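Local coordinates for protein HIAXHD3 (Humicola insolens, PDB 3ZXK) that probably removes arabinofuranosyl side chains as a family 43 glycoside hydrolase, a scaffold into which endo-xylanase activity has been engineered, at residues G411-K414 with A419-V422; N445-D450 with F479-D484; Q454-L459 with K525-K530. All coordinates share one frame; numbering follows the deposited sequence.

Contact 1. Residues G411-K414 with A419-V422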
ATOM      1  N   GLY A 411       0.381 -10.617 -22.932  1.00  4.85           N
ATOM      2  CA  GLY A 411      -0.994 -11.081 -22.846  1.00  5.22           C
ATOM      3  C   GLY A 411      -1.468 -11.716 -24.110  1.00  5.18           C
ATOM      4  O   GLY A 411      -0.671 -12.075 -24.994  1.00  5.80           O
ATOM      5  N   VAL A 412      -2.782 -11.889 -24.170  1.00  5.25           N
ATOM      6  CA  VAL A 412      -3.426 -12.540 -25.300  1.00  5.04           C
ATOM      7  C   VAL A 412      -4.421 -11.565 -25.902  1.00  4.76           C
ATOM      8  O   VAL A 412      -5.186 -10.911 -25.178  1.00  5.06           O
ATOM      9  CB  VAL A 412      -4.169 -13.830 -24.883  1.00  5.03           C
ATOM     10  CG1 VAL A 412      -4.877 -14.504 -26.079  1.00  6.23           C
ATOM     11  CG2 VAL A 412      -3.208 -14.816 -24.225  1.00  6.60           C
ATOM     12  N   TRP A 413      -4.332 -11.417 -27.218  1.00  4.47           N
ATOM     13  CA  TRP A 413      -5.312 -10.671 -28.017  1.00  4.58           C
ATOM     14  C   TRP A 413      -6.118 -11.667 -28.826  1.00  4.85           C
ATOM     15  O   TRP A 413      -5.561 -12.514 -29.557  1.00  5.08           O
ATOM     16  CB  TRP A 413      -4.623  -9.669 -28.960  1.00  4.97           C
ATOM     17  CG  TRP A 413      -4.117  -8.433 -28.279  1.00  5.09           C
ATOM     18  CD1 TRP A 413      -3.964  -8.209 -26.926  1.00  5.09           C
ATOM     19  CD2 TRP A 413      -3.722  -7.214 -28.939  1.00  5.36           C
ATOM     20  NE1 TRP A 413      -3.491  -6.949 -26.698  1.00  4.77           N
ATOM     21  CE2 TRP A 413      -3.329  -6.286 -27.889  1.00  4.68           C
ATOM     22  CE3 TRP A 413      -3.657  -6.812 -30.269  1.00  5.56           C
ATOM     23  CZ2 TRP A 413      -2.905  -4.984 -28.181  1.00  5.20           C
ATOM     24  CZ3 TRP A 413      -3.240  -5.516 -30.562  1.00  6.73           C
ATOM     25  CH2 TRP A 413      -2.869  -4.625 -29.546  1.00  6.22           C
ATOM     26  N   LYS A 414      -7.430 -11.585 -28.674  1.00  5.08           N
ATOM     27  CA  LYS A 414      -8.377 -12.369 -29.485  1.00  5.38           C
ATOM     28  C   LYS A 414      -8.925 -11.443 -30.591  1.00  5.95           C
ATOM     29  O   LYS A 414      -9.567 -10.439 -30.304  1.00  6.42           O
ATOM     30  CB  LYS A 414      -9.523 -12.926 -28.610  1.00  6.43           C
ATOM     31  CG  LYS A 414     -10.451 -13.915 -29.343  1.00  7.85           C
ATOM     32  CD  LYS A 414      -9.796 -15.285 -29.529  1.00 10.44           C
ATOM     33  CE  LYS A 414     -10.738 -16.283 -30.165  1.00 14.13           C
ATOM     34  NZ  LYS A 414     -11.814 -16.638 -29.211  1.00 16.17           N
ATOM     35  N   ALA A 419      -6.467 -16.297 -31.502  1.00  8.09           N
ATOM     36  CA  ALA A 419      -5.885 -15.813 -30.256  1.00  7.69           C
ATOM     37  C   ALA A 419      -4.377 -15.908 -30.367  1.00  7.47           C
ATOM     38  O   ALA A 419      -3.835 -16.921 -30.834  1.00  7.49           O
ATOM     39  CB  ALA A 419      -6.358 -16.604 -29.053  1.00  8.51           C
ATOM     40  N   ARG A 420      -3.699 -14.842 -29.982  1.00  7.05           N
ATOM     41  CA  ARG A 420      -2.254 -14.856 -30.015  1.00  7.42           C
ATOM     42  C   ARG A 420      -1.654 -14.082 -28.869  1.00  6.09           C
ATOM     43  O   ARG A 420      -2.261 -13.142 -28.319  1.00  6.26           O
ATOM     44  CB  ARG A 420      -1.735 -14.322 -31.334  1.00  8.76           C
ATOM     45  CG  ARG A 420      -1.728 -12.819 -31.427  1.00 10.30           C
ATOM     46  CD  ARG A 420      -1.018 -12.391 -32.684  1.00 12.02           C
ATOM     47  NE  ARG A 420      -0.743 -10.966 -32.734  1.00 13.23           N
ATOM     48  CZ  ARG A 420      -1.626 -10.031 -33.070  1.00 12.05           C
ATOM     49  NH1 ARG A 420      -2.901 -10.335 -33.361  1.00 15.59           N
ATOM     50  NH2 ARG A 420      -1.229  -8.778 -33.116  1.00 10.86           N
ATOM     51  N   ILE A 421      -0.446 -14.479 -28.527  1.00  6.74           N
ATOM     52  CA  ILE A 421       0.312 -13.794 -27.489  1.00  6.88           C
ATOM     53  C   ILE A 421       0.970 -12.550 -28.055  1.00  6.64           C
ATOM     54  O   ILE A 421       1.488 -12.584 -29.167  1.00  6.49           O
ATOM     55  CB  ILE A 421       1.373 -14.733 -26.879  1.00  7.95           C
ATOM     56  CG1 ILE A 421       0.672 -15.991 -26.377  1.00  8.01           C
ATOM     57  CG2 ILE A 421       2.136 -14.069 -25.741  1.00  9.14           C
ATOM     58  CD1 ILE A 421       1.599 -17.129 -26.059  1.00  9.48           C
ATOM     59  N   VAL A 422       0.905 -11.458 -27.299  1.00  6.28           N
ATOM     60  CA  VAL A 422       1.543 -10.188 -27.643  1.00  6.45           C
ATOM     61  C   VAL A 422       2.261  -9.610 -26.424  1.00  5.66           C
ATOM     62  O   VAL A 422       1.891  -9.902 -25.265  1.00  5.10           O
ATOM     63  CB  VAL A 422       0.515  -9.136 -28.171  1.00  6.52           C
ATOM     64  CG1 VAL A 422      -0.128  -9.593 -29.484  1.00  8.31           C
ATOM     65  CG2 VAL A 422      -0.559  -8.855 -27.124  1.00  7.23           C
TER

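Contact 2. Residues N445-D450 with F479-D484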
ATOM      1  N   ASN A 445       5.079  -9.766 -31.380  1.00  8.89           N
ATOM      2  CA  ASN A 445       4.057 -10.816 -31.476  1.00 10.03           C
ATOM      3  C   ASN A 445       4.650 -12.158 -31.120  1.00 10.05           C
ATOM      4  O   ASN A 445       5.715 -12.572 -31.641  1.00 11.68           O
ATOM      5  CB  ASN A 445       3.454 -10.872 -32.888  1.00 10.59           C
ATOM      6  CG  ASN A 445       2.632  -9.640 -33.211  1.00 11.90           C
ATOM      7  OD1 ASN A 445       1.532  -9.476 -32.708  1.00 12.44           O
ATOM      8  ND2 ASN A 445       3.186  -8.752 -34.017  1.00 16.47           N
ATOM      9  N   GLY A 446       3.940 -12.856 -30.248  1.00  8.85           N
ATOM     10  CA  GLY A 446       4.221 -14.261 -29.992  1.00  9.07           C
ATOM     11  C   GLY A 446       3.323 -15.116 -30.869  1.00  9.66           C
ATOM     12  O   GLY A 446       2.717 -14.613 -31.819  1.00 11.00           O
ATOM     13  N   PRO A 447       3.227 -16.396 -30.548  1.00 10.33           N
ATOM     14  CA  PRO A 447       2.504 -17.321 -31.416  1.00 10.57           C
ATOM     15  C   PRO A 447       0.984 -17.266 -31.290  1.00 10.85           C
ATOM     16  O   PRO A 447       0.441 -16.779 -30.277  1.00  8.82           O
ATOM     17  CB  PRO A 447       2.968 -18.690 -30.912  1.00 11.48           C
ATOM     18  CG  PRO A 447       3.247 -18.469 -29.464  1.00 11.82           C
ATOM     19  CD  PRO A 447       3.781 -17.059 -29.350  1.00 10.91           C
ATOM     20  N   VAL A 448       0.323 -17.803 -32.308  1.00 11.18           N
ATOM     21  CA  VAL A 448      -1.102 -18.117 -32.266  1.00 10.98           C
ATOM     22  C   VAL A 448      -1.217 -19.330 -31.362  1.00 10.62           C
ATOM     23  O   VAL A 448      -0.407 -20.254 -31.444  1.00 11.93           O
ATOM     24  CB  VAL A 448      -1.634 -18.446 -33.683  1.00 11.69           C
ATOM     25  CG1 VAL A 448      -3.019 -19.083 -33.628  1.00 13.14           C
ATOM     26  CG2 VAL A 448      -1.630 -17.189 -34.547  1.00 14.26           C
ATOM     27  N   ILE A 449      -2.190 -19.302 -30.467  1.00 10.09           N
ATOM     28  CA  ILE A 449      -2.365 -20.371 -29.518  1.00 10.30           C
ATOM     29  C   ILE A 449      -3.673 -21.084 -29.805  1.00 10.88           C
ATOM     30  O   ILE A 449      -4.715 -20.428 -29.965  1.00 10.17           O
ATOM     31  CB  ILE A 449      -2.317 -19.861 -28.051  1.00  9.47           C
ATOM     32  CG1 ILE A 449      -3.155 -18.587 -27.847  1.00  9.45           C
ATOM     33  CG2 ILE A 449      -0.863 -19.670 -27.629  1.00  9.50           C
ATOM     34  CD1 ILE A 449      -3.240 -18.146 -26.383  1.00  9.42           C
ATOM     35  N   ASP A 450      -3.595 -22.415 -29.904  1.00 12.88           N
ATOM     36  CA  ASP A 450      -4.766 -23.290 -30.134  1.00 14.23           C
ATOM     37  C   ASP A 450      -5.555 -23.506 -28.834  1.00 14.78           C
ATOM     38  O   ASP A 450      -5.150 -23.015 -27.780  1.00 13.44           O
ATOM     39  CB  ASP A 450      -4.356 -24.623 -30.810  1.00 16.78           C
ATOM     40  CG  ASP A 450      -3.560 -25.584 -29.881  1.00 20.02           C
ATOM     41  OD1 ASP A 450      -3.418 -25.338 -28.666  1.00 20.61           O
ATOM     42  OD2 ASP A 450      -3.087 -26.638 -30.379  1.00 24.18           O
ATOM     43  N   PHE A 479       9.531 -10.045 -19.957  1.00  5.44           N
ATOM     44  CA  PHE A 479       8.275 -10.774 -20.016  1.00  4.86           C
ATOM     45  C   PHE A 479       8.463 -12.127 -20.717  1.00  5.14           C
ATOM     46  O   PHE A 479       9.231 -12.230 -21.689  1.00  5.21           O
ATOM     47  CB  PHE A 479       7.225  -9.947 -20.772  1.00  4.82           C
ATOM     48  CG  PHE A 479       6.855  -8.640 -20.089  1.00  4.70           C
ATOM     49  CD1 PHE A 479       7.583  -7.467 -20.307  1.00  5.41           C
ATOM     50  CD2 PHE A 479       5.764  -8.587 -19.228  1.00  4.76           C
ATOM     51  CE1 PHE A 479       7.252  -6.277 -19.661  1.00  6.27           C
ATOM     52  CE2 PHE A 479       5.415  -7.398 -18.595  1.00  5.69           C
ATOM     53  CZ  PHE A 479       6.168  -6.244 -18.792  1.00  5.40           C
ATOM     54  N   TYR A 480       7.756 -13.147 -20.230  1.00  5.47           N
ATOM     55  CA  TYR A 480       7.874 -14.512 -20.749  1.00  5.82           C
ATOM     56  C   TYR A 480       6.508 -15.183 -20.781  1.00  5.49           C
ATOM     57  O   TYR A 480       5.610 -14.792 -20.039  1.00  4.87           O
ATOM     58  CB  TYR A 480       8.782 -15.352 -19.833  1.00  6.17           C
ATOM     59  CG  TYR A 480      10.118 -14.717 -19.542  1.00  7.40           C
ATOM     60  CD1 TYR A 480      10.206 -13.671 -18.618  1.00  7.66           C
ATOM     61  CD2 TYR A 480      11.292 -15.141 -20.193  1.00  9.01           C
ATOM     62  CE1 TYR A 480      11.391 -13.063 -18.343  1.00 10.91           C
ATOM     63  CE2 TYR A 480      12.512 -14.528 -19.920  1.00 11.38           C
ATOM     64  CZ  TYR A 480      12.532 -13.467 -18.998  1.00 11.91           C
ATOM     65  OH  TYR A 480      13.674 -12.785 -18.670  1.00 14.85           O
ATOM     66  N   TYR A 481       6.369 -16.175 -21.659  1.00  5.87           N
ATOM     67  CA  TYR A 481       5.181 -17.010 -21.641  1.00  5.70           C
ATOM     68  C   TYR A 481       5.568 -18.470 -21.667  1.00  6.85           C
ATOM     69  O   TYR A 481       6.668 -18.810 -22.096  1.00  7.22           O
ATOM     70  CB  TYR A 481       4.255 -16.686 -22.828  1.00  6.24           C
ATOM     71  CG  TYR A 481       4.855 -17.069 -24.177  1.00  6.83           C
ATOM     72  CD1 TYR A 481       4.667 -18.353 -24.729  1.00  7.80           C
ATOM     73  CD2 TYR A 481       5.617 -16.155 -24.905  1.00  7.01           C
ATOM     74  CE1 TYR A 481       5.242 -18.703 -25.944  1.00  8.77           C
ATOM     75  CE2 TYR A 481       6.154 -16.497 -26.141  1.00  8.17           C
ATOM     76  CZ  TYR A 481       5.981 -17.777 -26.648  1.00  9.65           C
ATOM     77  OH  TYR A 481       6.522 -18.121 -27.886  1.00 13.17           O
ATOM     78  N   SER A 482       4.651 -19.297 -21.171  1.00  7.38           N
ATOM     79  CA  SER A 482       4.715 -20.748 -21.303  1.00  9.21           C
ATOM     80  C   SER A 482       3.394 -21.297 -21.798  1.00 10.69           C
ATOM     81  O   SER A 482       2.327 -20.979 -21.271  1.00 10.77           O
ATOM     82  CB  SER A 482       5.081 -21.436 -19.986  1.00 10.63           C
ATOM     83  OG  SER A 482       5.037 -22.849 -20.143  1.00 11.33           O
ATOM     84  N   ILE A 483       3.487 -22.151 -22.803  1.00 12.21           N
ATOM     85  CA  ILE A 483       2.334 -22.910 -23.262  1.00 14.11           C
ATOM     86  C   ILE A 483       2.608 -24.410 -23.122  1.00 16.68           C
ATOM     87  O   ILE A 483       2.012 -25.233 -23.816  1.00 20.31           O
ATOM     88  CB  ILE A 483       1.927 -22.520 -24.700  1.00 16.88           C
ATOM     89  CG1 ILE A 483       3.118 -22.599 -25.650  1.00 18.84           C
ATOM     90  CG2 ILE A 483       1.355 -21.108 -24.718  1.00 16.64           C
ATOM     91  CD1 ILE A 483       2.744 -22.901 -27.089  1.00 22.82           C
ATOM     92  N   ASP A 484       3.505 -24.761 -22.205  1.00 16.47           N
ATOM     93  CA  ASP A 484       3.714 -26.172 -21.872  1.00 19.55           C
ATOM     94  C   ASP A 484       3.653 -26.411 -20.360  1.00 20.43           C
ATOM     95  O   ASP A 484       4.487 -27.113 -19.790  1.00 24.81           O
ATOM     96  CB  ASP A 484       4.996 -26.709 -22.516  1.00 20.82           C
ATOM     97  CG  ASP A 484       6.257 -26.148 -21.894  1.00 23.15           C
ATOM     98  OD1 ASP A 484       6.208 -25.148 -21.145  1.00 24.64           O
ATOM     99  OD2 ASP A 484       7.321 -26.727 -22.153  1.00 27.30           O
TER

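Contact 3. Residues Q454-L459 with K525-K530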
ATOM      1  N   GLN A 454      -4.699 -22.452 -24.997  1.00 11.60           N
ATOM      2  CA  GLN A 454      -5.561 -21.448 -24.359  1.00 10.26           C
ATOM      3  C   GLN A 454      -6.037 -21.883 -22.997  1.00  9.97           C
ATOM      4  O   GLN A 454      -6.246 -21.054 -22.119  1.00  9.19           O
ATOM      5  CB  GLN A 454      -6.767 -21.107 -25.233  1.00  9.10           C
ATOM      6  CG  GLN A 454      -6.391 -20.351 -26.499  1.00 10.31           C
ATOM      7  CD  GLN A 454      -7.574 -20.205 -27.411  1.00 11.42           C
ATOM      8  OE1 GLN A 454      -8.694 -20.039 -26.946  1.00 13.06           O
ATOM      9  NE2 GLN A 454      -7.344 -20.302 -28.714  1.00 13.08           N
ATOM     10  N   GLN A 455      -6.207 -23.191 -22.821  1.00  9.93           N
ATOM     11  CA  GLN A 455      -6.731 -23.711 -21.553  1.00 11.18           C
ATOM     12  C   GLN A 455      -5.700 -23.584 -20.430  1.00 11.23           C
ATOM     13  O   GLN A 455      -6.069 -23.584 -19.266  1.00 10.57           O
ATOM     14  CB  GLN A 455      -7.237 -25.155 -21.730  1.00 13.87           C
ATOM     15  CG  GLN A 455      -8.031 -25.759 -20.561  1.00 16.92           C
ATOM     16  CD  GLN A 455      -7.146 -26.227 -19.414  1.00 19.46           C
ATOM     17  OE1 GLN A 455      -6.037 -26.726 -19.624  1.00 23.91           O
ATOM     18  NE2 GLN A 455      -7.630 -26.051 -18.183  1.00 23.79           N
ATOM     19  N   ASP A 456      -4.416 -23.412 -20.771  1.00 10.33           N
ATOM     20  CA  ASP A 456      -3.383 -23.332 -19.747  1.00 10.71           C
ATOM     21  C   ASP A 456      -2.203 -22.521 -20.235  1.00 10.19           C
ATOM     22  O   ASP A 456      -1.216 -23.063 -20.726  1.00 13.70           O
ATOM     23  CB  ASP A 456      -2.931 -24.727 -19.306  1.00 11.91           C
ATOM     24  CG  ASP A 456      -2.210 -24.714 -17.968  1.00 12.58           C
ATOM     25  OD1 ASP A 456      -2.741 -24.105 -17.017  1.00 14.92           O
ATOM     26  OD2 ASP A 456      -1.139 -25.353 -17.862  1.00 14.17           O
ATOM     27  N   ILE A 457      -2.320 -21.208 -20.111  1.00  7.47           N
ATOM     28  CA  ILE A 457      -1.245 -20.306 -20.502  1.00  8.15           C
ATOM     29  C   ILE A 457      -0.648 -19.627 -19.282  1.00  8.12           C
ATOM     30  O   ILE A 457      -1.375 -19.158 -18.404  1.00  7.67           O
ATOM     31  CB  ILE A 457      -1.721 -19.262 -21.542  1.00  8.70           C
ATOM     32  CG1 ILE A 457      -0.570 -18.342 -21.955  1.00 10.27           C
ATOM     33  CG2 ILE A 457      -2.878 -18.426 -20.998  1.00  9.27           C
ATOM     34  CD1 ILE A 457      -0.780 -17.710 -23.313  1.00 11.52           C
ATOM     35  N   TRP A 458       0.678 -19.590 -19.226  1.00  7.21           N
ATOM     36  CA  TRP A 458       1.377 -19.033 -18.092  1.00  7.26           C
ATOM     37  C   TRP A 458       2.096 -17.813 -18.553  1.00  7.12           C
ATOM     38  O   TRP A 458       2.807 -17.833 -19.576  1.00  8.18           O
ATOM     39  CB  TRP A 458       2.385 -20.023 -17.541  1.00  9.27           C
ATOM     40  CG  TRP A 458       1.785 -21.335 -17.088  1.00 10.97           C
ATOM     41  CD1 TRP A 458       1.032 -22.254 -17.836  1.00 11.79           C
ATOM     42  CD2 TRP A 458       1.963 -21.972 -15.771  1.00 12.40           C
ATOM     43  NE1 TRP A 458       0.705 -23.352 -17.065  1.00 13.64           N
ATOM     44  CE2 TRP A 458       1.232 -23.242 -15.820  1.00 14.00           C
ATOM     45  CE3 TRP A 458       2.605 -21.608 -14.587  1.00 14.46           C
ATOM     46  CZ2 TRP A 458       1.177 -24.105 -14.729  1.00 14.83           C
ATOM     47  CZ3 TRP A 458       2.535 -22.480 -13.495  1.00 15.94           C
ATOM     48  CH2 TRP A 458       1.834 -23.701 -13.567  1.00 16.11           C
ATOM     49  N   LEU A 459       1.895 -16.738 -17.817  1.00  6.82           N
ATOM     50  CA  LEU A 459       2.442 -15.441 -18.155  1.00  6.31           C
ATOM     51  C   LEU A 459       3.330 -14.956 -17.017  1.00  6.75           C
ATOM     52  O   LEU A 459       2.870 -14.832 -15.867  1.00  7.41           O
ATOM     53  CB  LEU A 459       1.313 -14.440 -18.428  1.00  5.53           C
ATOM     54  CG  LEU A 459       0.420 -14.781 -19.628  1.00  5.48           C
ATOM     55  CD1 LEU A 459      -0.729 -13.773 -19.732  1.00  6.02           C
ATOM     56  CD2 LEU A 459       1.237 -14.863 -20.937  1.00  6.38           C
ATOM     57  N   LYS A 525     -10.285 -17.116 -17.004  1.00  4.88           N
ATOM     58  CA  LYS A 525     -10.186 -17.652 -15.669  1.00  4.74           C
ATOM     59  C   LYS A 525      -8.728 -17.535 -15.241  1.00  5.32           C
ATOM     60  O   LYS A 525      -7.828 -18.034 -15.943  1.00  6.50           O
ATOM     61  CB  LYS A 525     -10.628 -19.133 -15.644  1.00  5.38           C
ATOM     62  CG  LYS A 525     -10.534 -19.782 -14.245  1.00  5.89           C
ATOM     63  CD  LYS A 525     -11.214 -21.147 -14.161  1.00  9.05           C
ATOM     64  CE  LYS A 525     -10.550 -22.198 -15.023  1.00 11.94           C
ATOM     65  NZ  LYS A 525     -11.244 -23.504 -14.856  1.00 16.63           N
ATOM     66  N   VAL A 526      -8.502 -16.901 -14.104  1.00  5.43           N
ATOM     67  CA  VAL A 526      -7.177 -16.862 -13.516  1.00  5.32           C
ATOM     68  C   VAL A 526      -7.075 -18.039 -12.568  1.00  5.78           C
ATOM     69  O   VAL A 526      -7.771 -18.094 -11.550  1.00  5.58           O
ATOM     70  CB  VAL A 526      -6.922 -15.532 -12.786  1.00  5.49           C
ATOM     71  CG1 VAL A 526      -5.447 -15.388 -12.514  1.00  7.11           C
ATOM     72  CG2 VAL A 526      -7.407 -14.364 -13.642  1.00  6.05           C
ATOM     73  N   LYS A 527      -6.254 -19.016 -12.921  1.00  6.20           N
ATOM     74  CA  LYS A 527      -6.143 -20.213 -12.109  1.00  7.00           C
ATOM     75  C   LYS A 527      -5.212 -20.021 -10.941  1.00  7.05           C
ATOM     76  O   LYS A 527      -5.423 -20.602  -9.885  1.00  9.27           O
ATOM     77  CB  LYS A 527      -5.656 -21.403 -12.922  1.00  7.13           C
ATOM     78  CG  LYS A 527      -6.537 -21.752 -14.114  1.00  8.88           C
ATOM     79  CD  LYS A 527      -6.019 -23.058 -14.681  1.00 11.75           C
ATOM     80  CE  LYS A 527      -6.244 -23.146 -16.167  1.00 12.06           C
ATOM     81  NZ  LYS A 527      -5.478 -24.316 -16.674  1.00 12.91           N
ATOM     82  N   GLY A 528      -4.189 -19.194 -11.086  1.00  6.76           N
ATOM     83  CA  GLY A 528      -3.216 -19.092 -10.022  1.00  7.23           C
ATOM     84  C   GLY A 528      -2.259 -17.949 -10.228  1.00  5.91           C
ATOM     85  O   GLY A 528      -2.103 -17.422 -11.324  1.00  6.48           O
ATOM     86  N   PHE A 529      -1.581 -17.597  -9.144  1.00  5.35           N
ATOM     87  CA  PHE A 529      -0.513 -16.600  -9.184  1.00  4.82           C
ATOM     88  C   PHE A 529       0.573 -17.092  -8.229  1.00  4.62           C
ATOM     89  O   PHE A 529       0.282 -17.567  -7.120  1.00  5.55           O
ATOM     90  CB  PHE A 529      -0.969 -15.220  -8.687  1.00  5.23           C
ATOM     91  CG  PHE A 529       0.190 -14.239  -8.528  1.00  5.39           C
ATOM     92  CD1 PHE A 529       0.712 -13.535  -9.632  1.00  4.80           C
ATOM     93  CD2 PHE A 529       0.826 -14.100  -7.303  1.00  5.02           C
ATOM     94  CE1 PHE A 529       1.793 -12.637  -9.473  1.00  5.06           C
ATOM     95  CE2 PHE A 529       1.920 -13.226  -7.155  1.00  5.50           C
ATOM     96  CZ  PHE A 529       2.414 -12.516  -8.238  1.00  4.78           C
ATOM     97  N   LYS A 530       1.826 -16.904  -8.620  1.00  4.66           N
ATOM     98  CA  LYS A 530       2.960 -17.181  -7.738  1.00  5.11           C
ATOM     99  C   LYS A 530       4.009 -16.090  -7.912  1.00  5.34           C
ATOM    100  O   LYS A 530       4.331 -15.742  -9.051  1.00  5.55           O
ATOM    101  CB  LYS A 530       3.576 -18.568  -8.085  1.00  6.20           C
ATOM    102  CG  LYS A 530       4.825 -18.908  -7.299  1.00  8.00           C
ATOM    103  CD  LYS A 530       4.469 -19.374  -5.894  1.00  8.42           C
ATOM    104  CE  LYS A 530       5.669 -19.975  -5.139  1.00  7.98           C
ATOM    105  NZ  LYS A 530       6.738 -18.938  -4.926  1.00  9.35           N
TER

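Contact 1. Residues G411-K414 with A419-V422
The antiparallel hairpin of strands 406-415 and 418-429 pairs Gly411 with Val422 and Trp413 with Arg420 as hydrogen-bonded pairs; Val412 with Ile421 and Lys414 with Ala419 are the non-hydrogen-bonded ones. Four backbone bonds close the ladder, among them Gly411 N to Val422 O at 2.9 Å and Arg420 N to Trp413 O at 3.0 Å. The tightest side-chain meeting runs diagonally across it. Val422 CG2 lies over one face of the Trp413 indole, 3.5 Å from the centroid of the five-membered ring and 14° off its normal, a CH-pi contact. CG of Trp413 stands anti to its carbonyl carbon (chi1 -76°), which swings the ring over this methyl, while NE1 bonds to Tyr409 OH. Arg420 NH2 approaches the same ring obliquely, 4.2 Å from Trp413 CE3, and its NE is held by Asn445 OD1. On the other face Ala419 CB is shared by Lys414 CD at 3.7 Å and Val412 CG1 at 3.9 Å. Lys414, bent at chi2 and chi4, sends NZ on to Met392 O. Strand 436-448 continues the sheet beyond Ile421, which bonds to Gly446, and Ala419 bonds to Ile449 just after it; strand 457-464 of the second sheet sets Ile457 against Val412 and Ile421.

Contact 2. Residues N445-D450 with F479-D484
Pro447 and Tyr481 approach each other from opposite directions, the pyrrolidine ring set against the phenol end of the tyrosine. CD of Pro447 comes within 3.3 Å of Tyr481 OH and 3.6 Å of Tyr481 CZ, and Pro447 CG follows at 3.7 Å from the same OH. The proline approaches the phenol ring obliquely. Tyr481 CG lies between its backbone N and carbonyl carbon (chi1 67°), and this torsion extends the ring from strand 476-482 toward the proline. Beyond this pair the two segments touch once more, through a single branch from each side: Ile449 CG2 and Ile483 CG2 lie 3.9 Å apart, the two isoleucines crossing at a slant. No hydrogen bond spans the gap, so side chains alone bridge backbones whose closest CA atoms, those of Ile449 and Ile483, are 8.2 Å apart. An alanine in place of Tyr481 would remove the ring and is likely to open a gap beside Pro447 CD and CG and beside Ile410 and Ile421, which the ring also touches. Apolar contact between strand 436-448, outermost in one sheet, and strand 476-482 of the other is the face-to-face packing of a concanavalin A-like beta sandwich, here near its margin.

Contact 3. Residues Q454-L459 with K525-K530
Lys527 NZ is gripped by two oxygens of consecutive residues: the backbone O of Gln455 at 2.8 Å and the carboxylate OD1 of Asp456, also at 2.8 Å, the latter bond being a salt bridge. The ammonium group meets OD1 from above the carboxylate plane, 37° out of it, and comes to the Gln455 carbonyl somewhat tilted from that group's plane. CE of Lys527 lies close behind, 3.1 Å from Gln455 O. The lysine chain crosses the Asp456 side chain at about a right angle. Asp456 OD1 has a second cationic partner in Arg386 NE, so two positive groups share one oxygen and would probably favour the ionised carboxylate. Arg386 belongs to strand 380-388, which lies between strands 457-464 and 523-533 in the antiparallel seven-stranded sheet of the concanavalin A-like sandwich; Lys527 thus reaches past an intervening strand. Lys527 and Gly528 together face Arg386 in a classic beta bulge. The other carboxylate oxygen, OD2 of Asp456, accepts a nearly straight bond of 2.8 Å from Trp458 NE1. It too is met from above the carboxylate plane, 58° out of it, while lying close to the plane of the indole. With both oxygens engaged, the carboxylate is held against rotation. The Trp458 ring itself packs on the side chains of Ile384 and Arg386 of strand 380-388.

In the fold
All three contacts lie within the concanavalin A-like domain, their centres 8 to 13 Å apart. Contact 1 pairs two strands of the eight-stranded sheet, contact 3 ties strand 523-533 of the seven-stranded sheet to the turn that leads into strand 457-464 of the same sheet, and contact 2 spans the two sheets. Contact 1 closes first along the chain; contacts 2 and 3 then interleave, with 445-450, 454-459, 479-484 and 525-530 following in turn. Ile457 ties them together, its CD1 lying 3.7 Å from Ile421 CD1 and 4.0 Å from Ile449 CD1, while Ser482 N and Trp458 O pair neighbouring strands of one sheet. None of these residues lines the glycan pocket, so the group concerns the architecture of the sandwich.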